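Cysteine synthase (Fusobacterium nucleatum subsp. nucleatum strain ATCC 25586, PDB 5XEM) probably makes L-cysteine from O-acetyl-L-serine and hydrogen sulfide using pyridoxal 5'-phosphate, and produces hydrogen sulfide, captured here with an L-lanthionine Schiff base. Local coordinates at residues G15-V20 against K46-L51; Y33-G38 against E158-E163; V174-T179 against K276-Y281; K190-K193 against N198-T201; V204-S209 against G218-Q223. One frame throughout, in Å; residues are numbered along the deposited sequence.

All five contacts are anchored on one mixed sheet, but their chemistry changes with place. Interactions 1 and 2, centres about 6 Å apart, share a buried cluster of arginine, lysine, glutamates and threonine between strands 19-21 and 31-36 and helices 46-60 and 151-167. Interaction 3 is buried too, yet wholly apolar, closing a sheet face with helix 269-284. Interaction 4 lies farther from the chain's centre, about 18 Å, and combines aliphatic packing with a lysine hydrogen bond. Interaction 5, partly buried, joins loop to strand end by serine bonds and a proline-histidine contact. Strand 200-206 serves both 4 and 5, and its neighbour 174-178 serves 3.

Interaction 1: G15-V20 against K46-L51; sequences GNTPLV and KDRIAL. With PLP (pyridoxal-5'-phosphate), chain D.
The guanidinium group of Arg48 carries this contact. Over one face sits Gly15, whose CA is 3.4 Å above the plane, offset toward the rim, and 3.6 Å from NH1; a bare alpha carbon suits so close an approach to a flat group. At the edge, in the plane, lies Thr17 OG1, with Arg48 NH2 3.3 Å away. The nitrogens of Arg48 have further partners: NE forms a salt bridge with Glu37, NH2 with Glu163, and NH1 a hydrogen bond with Thr159 OG1, and together these fix the rotation of the group. Thr17 OG1 is itself tied more strongly to Glu37 OE2. Arg48 spans the gap because its chain runs extended from CG to NE after leaving CB on the side opposite the carbonyl carbon (chi1 -64°).

Two residues earlier in the chain, Lys46 turns the other way, to the cofactor. Its chain bends at chi2 (-55°), and NZ donates a 2.8 Å hydrogen bond to the phosphate oxygen O2P of PLP, with Gln146 as a further partner. The lysine is predicted to carry the cofactor at rest; its detached amine is consistent with a Schiff base passed on to lanthionine.

Segment 15-20 leads into strand 19-21, which pairs with strand 31-36 through Pro18 with Leu36 and Val20 with Val34, while Leu19 makes backbone bonds to the second subunit. Helix 46-60 packs between helix 151-167, touched by Ile49, and helix 76-88, touched by Ala50.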
# COMPACT_ATOMS: atom_id res chain seq x y z
N GLY A 15 -9.51 -8.13 1.55
CA GLY A 15 -9.35 -9.56 1.42
C GLY A 15 -8.83 -9.98 0.07
O GLY A 15 -8.39 -9.17 -0.73
N ASN A 16 -8.85 -11.28 -0.18
CA ASN A 16 -8.26 -11.85 -1.38
C ASN A 16 -6.83 -11.37 -1.64
O ASN A 16 -6.46 -10.92 -2.72
CB ASN A 16 -9.19 -11.62 -2.56
CG ASN A 16 -10.47 -12.38 -2.38
OD1 ASN A 16 -10.46 -13.61 -2.31
ND2 ASN A 16 -11.56 -11.68 -2.19
N THR A 17 -6.04 -11.46 -0.59
CA THR A 17 -4.67 -10.98 -0.62
C THR A 17 -3.76 -12.06 -1.19
O THR A 17 -4.05 -13.24 -1.08
CB THR A 17 -4.16 -10.63 0.78
OG1 THR A 17 -4.36 -11.74 1.64
CG2 THR A 17 -4.97 -9.41 1.32
N PRO A 18 -2.64 -11.65 -1.76
CA PRO A 18 -1.77 -12.66 -2.37
C PRO A 18 -0.88 -13.43 -1.40
O PRO A 18 -0.53 -12.93 -0.30
CB PRO A 18 -0.93 -11.82 -3.33
CG PRO A 18 -0.88 -10.46 -2.72
CD PRO A 18 -2.22 -10.27 -2.06
N LEU A 19 -0.53 -14.65 -1.81
CA LEU A 19 0.44 -15.52 -1.13
C LEU A 19 1.68 -15.50 -2.01
O LEU A 19 1.59 -15.82 -3.19
CB LEU A 19 -0.04 -16.97 -1.09
CG LEU A 19 -0.46 -17.66 0.19
CD1 LEU A 19 -0.53 -19.17 -0.03
CD2 LEU A 19 0.44 -17.33 1.38
N VAL A 20 2.82 -15.14 -1.47
CA VAL A 20 4.04 -15.04 -2.26
C VAL A 20 5.06 -16.05 -1.76
O VAL A 20 5.27 -16.18 -0.56
CB VAL A 20 4.64 -13.64 -2.12
CG1 VAL A 20 5.89 -13.48 -2.99
CG2 VAL A 20 3.60 -12.60 -2.50
N LYS A 46 -6.23 -5.84 9.44
CA LYS A 46 -7.30 -5.32 10.32
C LYS A 46 -8.47 -4.76 9.55
O LYS A 46 -9.59 -4.72 10.07
CB LYS A 46 -6.76 -4.32 11.35
CG LYS A 46 -5.71 -4.89 12.29
CD LYS A 46 -6.21 -6.14 13.01
CE LYS A 46 -5.54 -6.31 14.38
NZ LYS A 46 -6.30 -7.16 15.35
N ASP A 47 -8.25 -4.44 8.26
CA ASP A 47 -9.37 -4.09 7.40
C ASP A 47 -10.45 -5.20 7.48
O ASP A 47 -11.67 -4.91 7.45
CB ASP A 47 -8.92 -4.04 5.93
CG ASP A 47 -8.14 -2.81 5.55
OD1 ASP A 47 -7.75 -2.02 6.45
OD2 ASP A 47 -7.90 -2.64 4.32
N ARG A 48 -10.02 -6.47 7.52
CA ARG A 48 -10.98 -7.60 7.55
C ARG A 48 -11.86 -7.56 8.80
O ARG A 48 -13.10 -7.78 8.71
CB ARG A 48 -10.29 -8.96 7.51
CG ARG A 48 -9.52 -9.25 6.25
CD ARG A 48 -8.73 -10.53 6.41
NE ARG A 48 -7.84 -10.82 5.31
CZ ARG A 48 -8.11 -11.57 4.23
NH1 ARG A 48 -9.34 -12.06 4.03
NH2 ARG A 48 -7.18 -11.76 3.33
N ILE A 49 -11.25 -7.29 9.95
CA ILE A 49 -11.99 -7.26 11.22
C ILE A 49 -12.79 -5.98 11.40
O ILE A 49 -13.90 -6.01 11.95
CB ILE A 49 -11.13 -7.61 12.48
CG1 ILE A 49 -10.25 -6.46 13.01
CG2 ILE A 49 -10.34 -8.90 12.23
CD1 ILE A 49 -9.74 -6.72 14.45
N ALA A 50 -12.24 -4.86 10.92
CA ALA A 50 -12.98 -3.61 10.91
C ALA A 50 -14.29 -3.78 10.13
O ALA A 50 -15.36 -3.38 10.59
CB ALA A 50 -12.14 -2.49 10.30
N LEU A 51 -14.19 -4.37 8.94
CA LEU A 51 -15.35 -4.58 8.11
C LEU A 51 -16.35 -5.50 8.79
O LEU A 51 -17.54 -5.18 8.88
CB LEU A 51 -14.97 -5.19 6.78
CG LEU A 51 -16.12 -5.36 5.77
CD1 LEU A 51 -16.81 -4.02 5.50
CD2 LEU A 51 -15.60 -6.01 4.50
N1 PLP D . 0.96 -7.01 13.58
C2 PLP D . 0.47 -5.77 13.48
C2A PLP D . 1.18 -4.73 12.62
C3 PLP D . -0.71 -5.41 14.15
O3 PLP D . -1.20 -4.15 14.03
C4 PLP D . -1.38 -6.34 14.94
C4A PLP D . -2.66 -6.00 15.68
C5 PLP D . -0.84 -7.64 15.01
C6 PLP D . 0.33 -7.93 14.31
C5A PLP D . -1.47 -8.75 15.81
O4P PLP D . -2.72 -9.19 15.16
P PLP D . -3.97 -9.81 15.99
O1P PLP D . -4.90 -10.38 15.08
O2P PLP D . -4.46 -8.69 16.77
O3P PLP D . -3.33 -10.78 16.92

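Interaction 2: Y33-G38 against E158-E163; sequences YVKLEG and ETTAEE
A buried salt bridge between Lys35 of strand 31-36 and Glu163 of helix 151-167 ties the mixed sheet to a helix lying against it. NZ of Lys35 donates to OE1 of Glu163 over 2.8 Å, using the anti lone pair, the one directed away from the carboxylate's other oxygen. The two side chains cross at about a right angle. Lys35 reaches out with CG anti to its backbone N (chi1 -173°), runs extended, and bends at the last torsion (chi4 68°), which swings the amine over the acid's stem: NZ is 3.5 Å from Glu163 CB. One bond back from the amine, Lys35 CE rests 4.1 Å from Thr160 CG2 and 3.9 Å from Thr160 O, in a part of the helix that includes a wider pi-type turn. The methyl CG2 of Thr160 thus meets the lysine, while its OG1 is bonded to His156.

A water bridges the same partners: it accepts from Lys35 NZ at 2.9 Å and donates weakly to Glu163 O at 3.0 Å. Thr17 OG1 is a third partner of the amine. Glu37 sends its OE2 to within 4.8 Å of Glu163 OE1. Two acids, Glu37 and Glu163, thus share this interior with two bases, Lys35 and Arg48, and Glu163 OE1 is gripped by both of these. Such mutual compensation probably keeps the lysine protonated and both carboxylates ionised despite their burial.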
# COMPACT_ATOMS: atom_id res chain seq x y z
N TYR A 33 5.64 -19.43 2.32
CA TYR A 33 4.76 -18.51 1.59
C TYR A 33 4.32 -17.42 2.55
O TYR A 33 3.93 -17.72 3.68
CB TYR A 33 3.52 -19.25 1.11
CG TYR A 33 3.82 -20.33 0.11
CD1 TYR A 33 3.90 -20.05 -1.25
CD2 TYR A 33 4.02 -21.65 0.52
CE1 TYR A 33 4.19 -21.03 -2.18
CE2 TYR A 33 4.29 -22.65 -0.40
CZ TYR A 33 4.39 -22.33 -1.74
OH TYR A 33 4.66 -23.32 -2.65
N VAL A 34 4.36 -16.16 2.12
CA VAL A 34 3.96 -15.05 2.97
C VAL A 34 2.62 -14.54 2.42
O VAL A 34 2.49 -14.26 1.24
CB VAL A 34 5.02 -13.95 2.98
CG1 VAL A 34 4.59 -12.76 3.83
CG2 VAL A 34 6.36 -14.51 3.47
N LYS A 35 1.63 -14.45 3.30
CA LYS A 35 0.33 -13.92 2.92
C LYS A 35 0.37 -12.42 3.22
O LYS A 35 0.53 -12.02 4.38
CB LYS A 35 -0.79 -14.61 3.66
CG LYS A 35 -2.16 -14.15 3.12
CD LYS A 35 -3.28 -15.11 3.39
CE LYS A 35 -4.63 -14.62 2.92
NZ LYS A 35 -4.76 -14.55 1.43
N LEU A 36 0.31 -11.61 2.17
CA LEU A 36 0.61 -10.17 2.27
C LEU A 36 -0.64 -9.37 2.59
O LEU A 36 -1.31 -8.88 1.70
CB LEU A 36 1.25 -9.67 0.99
CG LEU A 36 2.62 -10.28 0.62
CD1 LEU A 36 3.05 -9.81 -0.78
CD2 LEU A 36 3.65 -9.95 1.69
N GLU A 37 -0.96 -9.25 3.88
CA GLU A 37 -2.15 -8.51 4.28
C GLU A 37 -1.96 -6.99 4.14
O GLU A 37 -2.90 -6.22 4.23
CB GLU A 37 -2.58 -8.89 5.69
CG GLU A 37 -2.98 -10.35 5.78
CD GLU A 37 -4.32 -10.58 5.12
OE1 GLU A 37 -5.29 -9.90 5.52
OE2 GLU A 37 -4.40 -11.44 4.22
N GLY A 38 -0.73 -6.57 3.89
CA GLY A 38 -0.47 -5.21 3.49
C GLY A 38 -1.09 -4.83 2.15
O GLY A 38 -1.16 -3.66 1.85
N GLU A 158 -13.43 -17.13 8.31
CA GLU A 158 -14.25 -17.09 7.09
C GLU A 158 -13.53 -16.74 5.80
O GLU A 158 -13.95 -17.19 4.73
CB GLU A 158 -15.42 -16.13 7.27
CG GLU A 158 -16.40 -16.69 8.30
CD GLU A 158 -17.54 -15.75 8.63
OE1 GLU A 158 -17.59 -14.64 8.07
OE2 GLU A 158 -18.37 -16.13 9.47
N THR A 159 -12.50 -15.91 5.88
CA THR A 159 -11.90 -15.38 4.65
C THR A 159 -10.44 -15.73 4.60
O THR A 159 -10.06 -16.53 3.76
CB THR A 159 -12.18 -13.87 4.50
OG1 THR A 159 -11.59 -13.16 5.59
CG2 THR A 159 -13.73 -13.66 4.49
N THR A 160 -9.65 -15.23 5.56
CA THR A 160 -8.18 -15.44 5.54
C THR A 160 -7.78 -16.91 5.36
O THR A 160 -6.97 -17.28 4.47
CB THR A 160 -7.55 -14.89 6.84
OG1 THR A 160 -8.03 -13.56 7.08
CG2 THR A 160 -6.02 -14.83 6.73
N ALA A 161 -8.33 -17.75 6.22
CA ALA A 161 -8.05 -19.20 6.18
C ALA A 161 -8.49 -19.86 4.86
O ALA A 161 -7.76 -20.71 4.33
CB ALA A 161 -8.69 -19.92 7.35
N GLU A 162 -9.65 -19.48 4.37
CA GLU A 162 -10.16 -20.03 3.10
C GLU A 162 -9.28 -19.67 1.93
O GLU A 162 -9.08 -20.49 1.02
CB GLU A 162 -11.61 -19.63 2.85
CG GLU A 162 -12.61 -20.23 3.84
CD GLU A 162 -12.81 -21.75 3.72
OE1 GLU A 162 -12.27 -22.38 2.79
OE2 GLU A 162 -13.51 -22.32 4.58
N GLU A 163 -8.73 -18.45 1.93
CA GLU A 163 -7.86 -18.02 0.87
C GLU A 163 -6.56 -18.78 0.89
O GLU A 163 -6.03 -19.11 -0.17
CB GLU A 163 -7.61 -16.50 0.97
CG GLU A 163 -8.88 -15.67 0.84
CD GLU A 163 -8.66 -14.22 1.24
OE1 GLU A 163 -7.48 -13.83 1.34
OE2 GLU A 163 -9.65 -13.49 1.46
O HOH W 1 -3.89 -17.00 0.04

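Interaction 3: V174-T179 against K276-Y281; sequences VFICGT and KAALDY. With PLP (pyridoxal-5'-phosphate), chain D.
Ile176 holds CG1 anti to its carbonyl carbon (chi1 -67°) and extends from there, which carries CD1 to helix 269-284, 3.6 Å from Ala278 CA and 3.7 Å from Ala278 CB. The same methyl is 4.1 Å from Tyr281 CB. Tyr281 in turn places CG anti to its backbone N (chi1 -179°), which directs the ring toward Val174, at the start of the strand. There Val174 comes from the opposite direction: its CG2 is 3.8 Å from Tyr281 CE2 and its CG1 4.0 Å from the same atom. Tyr281 also meets the ring of Phe202 in the neighbouring strand.

Strand and helix axes approach to 8.9 Å and run roughly antiparallel, at 147°. Ile176 meets both Ala278 and Tyr281, and Val174 meets Tyr281 alone. Beyond the strand's end, the backbone approaches the cofactor, with Thr179 CA 3.5 Å from PLP O3P. Without touching the strand, Lys276 and Asp280 form a salt bridge within the helix.

The contacts between the two segments are apolar and none is a hydrogen bond; shape and burial, rather than directed polar bonds, appear to hold this helix on the sheet.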
# COMPACT_ATOMS: atom_id res chain seq x y z
N VAL A 174 2.13 -26.00 7.92
CA VAL A 174 2.39 -25.16 9.08
C VAL A 174 1.84 -23.72 8.83
O VAL A 174 1.90 -23.23 7.73
CB VAL A 174 3.90 -25.08 9.36
CG1 VAL A 174 4.16 -24.24 10.60
CG2 VAL A 174 4.51 -26.49 9.55
N PHE A 175 1.26 -23.10 9.85
CA PHE A 175 0.78 -21.72 9.78
C PHE A 175 1.39 -21.02 10.99
O PHE A 175 1.31 -21.53 12.10
CB PHE A 175 -0.75 -21.69 9.84
CG PHE A 175 -1.34 -20.31 10.03
CD1 PHE A 175 -1.23 -19.36 9.03
CD2 PHE A 175 -2.03 -19.99 11.20
CE1 PHE A 175 -1.76 -18.08 9.19
CE2 PHE A 175 -2.58 -18.72 11.36
CZ PHE A 175 -2.43 -17.77 10.35
N ILE A 176 2.03 -19.86 10.76
CA ILE A 176 2.70 -19.13 11.82
C ILE A 176 2.20 -17.71 11.73
O ILE A 176 2.22 -17.13 10.64
CB ILE A 176 4.25 -19.22 11.72
CG1 ILE A 176 4.69 -20.67 11.99
CG2 ILE A 176 4.91 -18.26 12.71
CD1 ILE A 176 6.12 -21.01 11.66
N CYS A 177 1.74 -17.16 12.87
CA CYS A 177 1.08 -15.86 12.90
C CYS A 177 1.44 -15.07 14.16
O CYS A 177 1.44 -15.62 15.27
CB CYS A 177 -0.44 -16.07 12.83
SG CYS A 177 -1.41 -14.59 12.57
N GLY A 178 1.74 -13.79 13.98
CA GLY A 178 2.02 -12.92 15.11
C GLY A 178 0.75 -12.65 15.90
O GLY A 178 -0.34 -12.72 15.35
N THR A 179 0.89 -12.33 17.18
CA THR A 179 -0.26 -12.07 18.04
C THR A 179 -0.21 -10.71 18.75
O THR A 179 0.85 -10.22 19.15
CB THR A 179 -0.44 -13.16 19.14
OG1 THR A 179 0.71 -13.17 20.02
CG2 THR A 179 -0.64 -14.52 18.48
N LYS A 276 10.81 -14.30 11.04
CA LYS A 276 12.02 -14.79 11.72
C LYS A 276 11.69 -16.05 12.53
O LYS A 276 12.44 -17.04 12.50
CB LYS A 276 12.61 -13.68 12.59
CG LYS A 276 13.65 -14.14 13.59
CD LYS A 276 14.89 -14.73 12.94
CE LYS A 276 15.91 -15.05 14.04
NZ LYS A 276 16.79 -16.17 13.61
N ALA A 277 10.57 -16.02 13.23
CA ALA A 277 10.11 -17.18 14.00
C ALA A 277 9.86 -18.35 13.06
O ALA A 277 10.14 -19.52 13.41
CB ALA A 277 8.86 -16.84 14.78
N ALA A 278 9.33 -18.07 11.88
CA ALA A 278 9.08 -19.12 10.88
C ALA A 278 10.36 -19.71 10.34
O ALA A 278 10.41 -20.92 10.08
CB ALA A 278 8.23 -18.61 9.72
N LEU A 279 11.35 -18.86 10.14
CA LEU A 279 12.66 -19.33 9.66
C LEU A 279 13.32 -20.19 10.71
O LEU A 279 13.93 -21.18 10.36
CB LEU A 279 13.57 -18.17 9.34
CG LEU A 279 13.53 -17.59 7.94
CD1 LEU A 279 14.68 -16.59 7.78
CD2 LEU A 279 13.68 -18.69 6.89
N ASP A 280 13.23 -19.80 11.98
CA ASP A 280 13.77 -20.60 13.07
C ASP A 280 13.09 -21.96 13.13
O ASP A 280 13.75 -22.98 13.29
CB ASP A 280 13.59 -19.92 14.42
CG ASP A 280 14.46 -18.73 14.60
OD1 ASP A 280 15.38 -18.51 13.77
OD2 ASP A 280 14.25 -17.99 15.58
N TYR A 281 11.77 -21.96 13.00
CA TYR A 281 10.99 -23.19 12.95
C TYR A 281 11.41 -24.05 11.77
O TYR A 281 11.66 -25.26 11.94
CB TYR A 281 9.49 -22.92 12.92
CG TYR A 281 8.68 -24.19 12.89
CD1 TYR A 281 8.35 -24.85 14.07
CD2 TYR A 281 8.30 -24.77 11.68
CE1 TYR A 281 7.63 -26.04 14.05
CE2 TYR A 281 7.58 -25.96 11.65
CZ TYR A 281 7.26 -26.59 12.83
OH TYR A 281 6.53 -27.75 12.80
N1 PLP D . 0.96 -7.01 13.58
C2 PLP D . 0.47 -5.77 13.48
C2A PLP D . 1.18 -4.73 12.62
C3 PLP D . -0.71 -5.41 14.15
O3 PLP D . -1.20 -4.15 14.03
C4 PLP D . -1.38 -6.34 14.94
C4A PLP D . -2.66 -6.00 15.68
C5 PLP D . -0.84 -7.64 15.01
C6 PLP D . 0.33 -7.93 14.31
C5A PLP D . -1.47 -8.75 15.81
O4P PLP D . -2.72 -9.19 15.16
P PLP D . -3.97 -9.81 15.99
O1P PLP D . -4.90 -10.38 15.08
O2P PLP D . -4.46 -8.69 16.77
O3P PLP D . -3.33 -10.78 16.92

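Interaction 4: K190-K193 against N198-T201; sequences KKLK and NIKT
Ile199 stands between Leu192 and Lys193 of the helix and offers a different branch to each. With CG1 anti to the backbone N (chi1 -166°) and the chain extended, CD1 reaches Leu192, 3.7 Å from both its CD1 and its CB. CG2 takes the slot between backbone N and carbonyl carbon, and from there presses on Lys193: Ile199 CG2 to Lys193 CG is 3.5 Å, tighter than usual for carbon contact. The aliphatic stem of Lys193 is thus a packing element as well as a lever for its amine.

Beyond CG, Lys193 runs extended and crosses obliquely over segment 198-201. Its CE passes 3.4 Å from Ile199 O, and NZ ends at Thr201, donating a 3.0 Å hydrogen bond to OG1. Thr201 presents that hydroxyl with chi1 60°, and its CG2 is 4.0 Å from Lys193 CE. The hydroxyl is not the amine's main partner: Lys193 NZ forms a salt bridge with Asp242 and also bonds to Leu240 O. Since Asp242 OD2 accepts from Thr201 N as well, one carboxylate fastens lysine and strand together.

The contact closes the return leg of a beta-alpha-beta unit formed by strand 174-178, helix 183-195 and strand 200-206. Leu192 packs on Ala161 and Leu165 of helix 151-167, and Lys200 pairs through its backbone with Phe175 in the adjoining parallel strand.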
# COMPACT_ATOMS: atom_id res chain seq x y z
N LYS A 190 -8.15 -22.03 13.62
CA LYS A 190 -9.35 -22.84 13.87
C LYS A 190 -9.88 -23.43 12.58
O LYS A 190 -10.13 -24.64 12.49
CB LYS A 190 -10.43 -22.04 14.57
CG LYS A 190 -11.69 -22.84 14.94
CD LYS A 190 -12.63 -21.99 15.79
CE LYS A 190 -13.92 -22.72 16.13
NZ LYS A 190 -14.98 -21.82 16.67
N LYS A 191 -9.98 -22.60 11.54
CA LYS A 191 -10.47 -23.08 10.26
C LYS A 191 -9.53 -24.08 9.63
O LYS A 191 -9.96 -25.14 9.15
CB LYS A 191 -10.76 -21.93 9.29
CG LYS A 191 -11.09 -22.36 7.85
CD LYS A 191 -12.30 -23.27 7.71
CE LYS A 191 -13.61 -22.59 8.05
NZ LYS A 191 -13.99 -21.46 7.16
N LEU A 192 -8.24 -23.76 9.65
CA LEU A 192 -7.26 -24.62 9.03
C LEU A 192 -7.23 -26.02 9.68
O LEU A 192 -7.14 -27.03 8.98
CB LEU A 192 -5.87 -23.99 9.11
CG LEU A 192 -5.62 -22.72 8.26
CD1 LEU A 192 -4.18 -22.22 8.47
CD2 LEU A 192 -5.95 -22.95 6.80
N LYS A 193 -7.32 -26.06 11.01
CA LYS A 193 -7.30 -27.32 11.75
C LYS A 193 -8.60 -28.11 11.57
O LYS A 193 -8.59 -29.35 11.67
CB LYS A 193 -7.00 -27.08 13.23
CG LYS A 193 -5.52 -26.99 13.49
CD LYS A 193 -5.14 -26.82 14.96
CE LYS A 193 -3.66 -27.12 15.11
NZ LYS A 193 -3.03 -26.81 16.43
N ASN A 198 -3.86 -32.50 10.54
CA ASN A 198 -2.42 -32.64 10.81
C ASN A 198 -1.62 -31.32 10.74
O ASN A 198 -0.40 -31.32 10.97
CB ASN A 198 -1.78 -33.65 9.85
CG ASN A 198 -2.35 -35.06 10.00
OD1 ASN A 198 -2.59 -35.55 11.11
ND2 ASN A 198 -2.58 -35.71 8.87
N ILE A 199 -2.28 -30.21 10.41
CA ILE A 199 -1.58 -28.92 10.30
C ILE A 199 -1.13 -28.49 11.69
O ILE A 199 -1.88 -28.69 12.67
CB ILE A 199 -2.49 -27.83 9.66
CG1 ILE A 199 -1.67 -26.61 9.23
CG2 ILE A 199 -3.61 -27.40 10.60
CD1 ILE A 199 -2.50 -25.50 8.60
N LYS A 200 0.08 -27.96 11.77
CA LYS A 200 0.61 -27.32 12.98
C LYS A 200 0.38 -25.79 12.88
O LYS A 200 0.64 -25.19 11.82
CB LYS A 200 2.10 -27.63 13.16
CG LYS A 200 2.46 -29.13 13.24
CD LYS A 200 1.86 -29.79 14.47
CE LYS A 200 2.25 -31.27 14.57
NZ LYS A 200 1.31 -32.14 13.77
N THR A 201 -0.12 -25.18 13.95
CA THR A 201 -0.41 -23.74 13.99
C THR A 201 0.26 -23.09 15.20
O THR A 201 0.09 -23.58 16.34
CB THR A 201 -1.93 -23.49 14.01
OG1 THR A 201 -2.53 -24.10 15.17
CG2 THR A 201 -2.60 -24.06 12.75

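Interaction 5: V204-S209 against G218-Q223; sequences VEPASS and GPHKIQ
Pro206 lays its ring against the imidazole of His220 in a CH-pi contact: Pro206 CG is 3.6 Å from the ring centroid and almost directly over its centre. His220 CG sits between its backbone N and carbonyl carbon (chi1 71°), the torsion that places the ring on the proline. Two serines grip the backbone beside it. Ser208 OG donates to Pro219 O at 2.9 Å, in the carbonyl plane and on a lone pair, with a C=O...donor angle of 141°. Gly218 N donates to Ser209 OG at 3.1 Å, close to straight at 162°. Ile222 adds an apolar touch, its CD1 4.1 Å from Pro206 CB.

Behind these lie the elements that hold them. A type I turn from Pro206 to Ser209, closed by Ser209 N to Pro206 O at 3.0 Å, brings the hydroxyls of both serines within bonding distance of segment 218-223. The imidazole is steadied from its own segment, where Ile222 N donates to His220 ND1 at 3.0 Å, somewhat tilted from the ring plane.

The turn starts at Pro206, the last residue of strand 200-206, whose Glu205 makes backbone hydrogen bonds with Leu245 and Cys247 of strand 245-247. From the loop, Ile222 packs on Ser270 and Ala273 of helix 269-284, His220 touches Asp249 of helix 249-263, and Gln223 touches PLP.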
# COMPACT_ATOMS: atom_id res chain seq x y z
N VAL A 204 3.11 -16.20 17.51
CA VAL A 204 4.37 -15.61 17.86
C VAL A 204 4.09 -14.43 18.79
O VAL A 204 3.12 -13.69 18.59
CB VAL A 204 5.16 -15.09 16.62
CG1 VAL A 204 6.56 -14.66 17.06
CG2 VAL A 204 5.20 -16.13 15.49
N GLU A 205 4.91 -14.29 19.82
CA GLU A 205 4.84 -13.12 20.71
C GLU A 205 6.21 -12.49 20.84
O GLU A 205 7.22 -13.09 20.45
CB GLU A 205 4.24 -13.55 22.07
CG GLU A 205 5.16 -14.39 22.94
CD GLU A 205 4.52 -14.79 24.26
OE1 GLU A 205 3.41 -14.31 24.57
OE2 GLU A 205 5.15 -15.59 24.99
N PRO A 206 6.28 -11.25 21.33
CA PRO A 206 7.60 -10.64 21.49
C PRO A 206 8.41 -11.36 22.57
O PRO A 206 7.89 -11.60 23.67
CB PRO A 206 7.27 -9.21 21.94
CG PRO A 206 5.87 -8.99 21.54
CD PRO A 206 5.20 -10.31 21.64
N ALA A 207 9.66 -11.64 22.28
CA ALA A 207 10.53 -12.26 23.29
C ALA A 207 10.65 -11.41 24.54
O ALA A 207 10.77 -11.99 25.62
CB ALA A 207 11.92 -12.58 22.73
N SER A 208 10.63 -10.08 24.43
CA SER A 208 10.71 -9.22 25.63
C SER A 208 9.34 -8.87 26.25
O SER A 208 9.25 -8.08 27.19
CB SER A 208 11.51 -7.95 25.33
OG SER A 208 11.06 -7.36 24.16
N SER A 209 8.28 -9.46 25.72
CA SER A 209 7.00 -9.44 26.40
C SER A 209 6.31 -10.78 26.29
O SER A 209 5.23 -10.91 25.69
CB SER A 209 6.11 -8.33 25.87
OG SER A 209 5.06 -8.09 26.81
N GLY A 218 6.62 -7.00 29.28
CA GLY A 218 7.75 -6.11 29.30
C GLY A 218 7.68 -5.21 28.08
O GLY A 218 6.80 -5.37 27.24
N PRO A 219 8.63 -4.29 27.95
CA PRO A 219 8.67 -3.41 26.79
C PRO A 219 9.16 -4.14 25.56
O PRO A 219 10.03 -5.03 25.64
CB PRO A 219 9.66 -2.33 27.24
CG PRO A 219 10.64 -3.08 28.08
CD PRO A 219 9.85 -4.17 28.77
N HIS A 220 8.60 -3.81 24.39
CA HIS A 220 9.08 -4.38 23.13
C HIS A 220 8.80 -3.39 22.03
O HIS A 220 8.02 -2.45 22.21
CB HIS A 220 8.41 -5.73 22.84
CG HIS A 220 6.97 -5.60 22.45
ND1 HIS A 220 6.57 -5.46 21.16
CD2 HIS A 220 5.80 -5.55 23.22
CE1 HIS A 220 5.23 -5.29 21.12
NE2 HIS A 220 4.76 -5.37 22.37
N LYS A 221 9.47 -3.59 20.90
CA LYS A 221 9.40 -2.67 19.75
C LYS A 221 8.67 -3.29 18.56
O LYS A 221 8.68 -2.71 17.45
CB LYS A 221 10.82 -2.27 19.33
CG LYS A 221 11.62 -1.59 20.43
CD LYS A 221 13.03 -1.21 20.00
CE LYS A 221 13.80 -0.62 21.17
NZ LYS A 221 15.22 -0.38 20.80
N ILE A 222 8.04 -4.45 18.75
CA ILE A 222 7.38 -5.14 17.62
C ILE A 222 5.95 -4.61 17.56
O ILE A 222 5.00 -5.24 18.06
CB ILE A 222 7.43 -6.68 17.73
CG1 ILE A 222 8.87 -7.16 18.02
CG2 ILE A 222 6.84 -7.32 16.47
CD1 ILE A 222 9.01 -8.65 18.26
N GLN A 223 5.82 -3.43 16.96
CA GLN A 223 4.55 -2.70 16.97
C GLN A 223 3.38 -3.52 16.48
O GLN A 223 3.47 -4.16 15.42
CB GLN A 223 4.68 -1.41 16.16
CG GLN A 223 5.71 -0.44 16.68
CD GLN A 223 5.72 0.89 15.92
OE1 GLN A 223 4.66 1.44 15.58
NE2 GLN A 223 6.93 1.43 15.68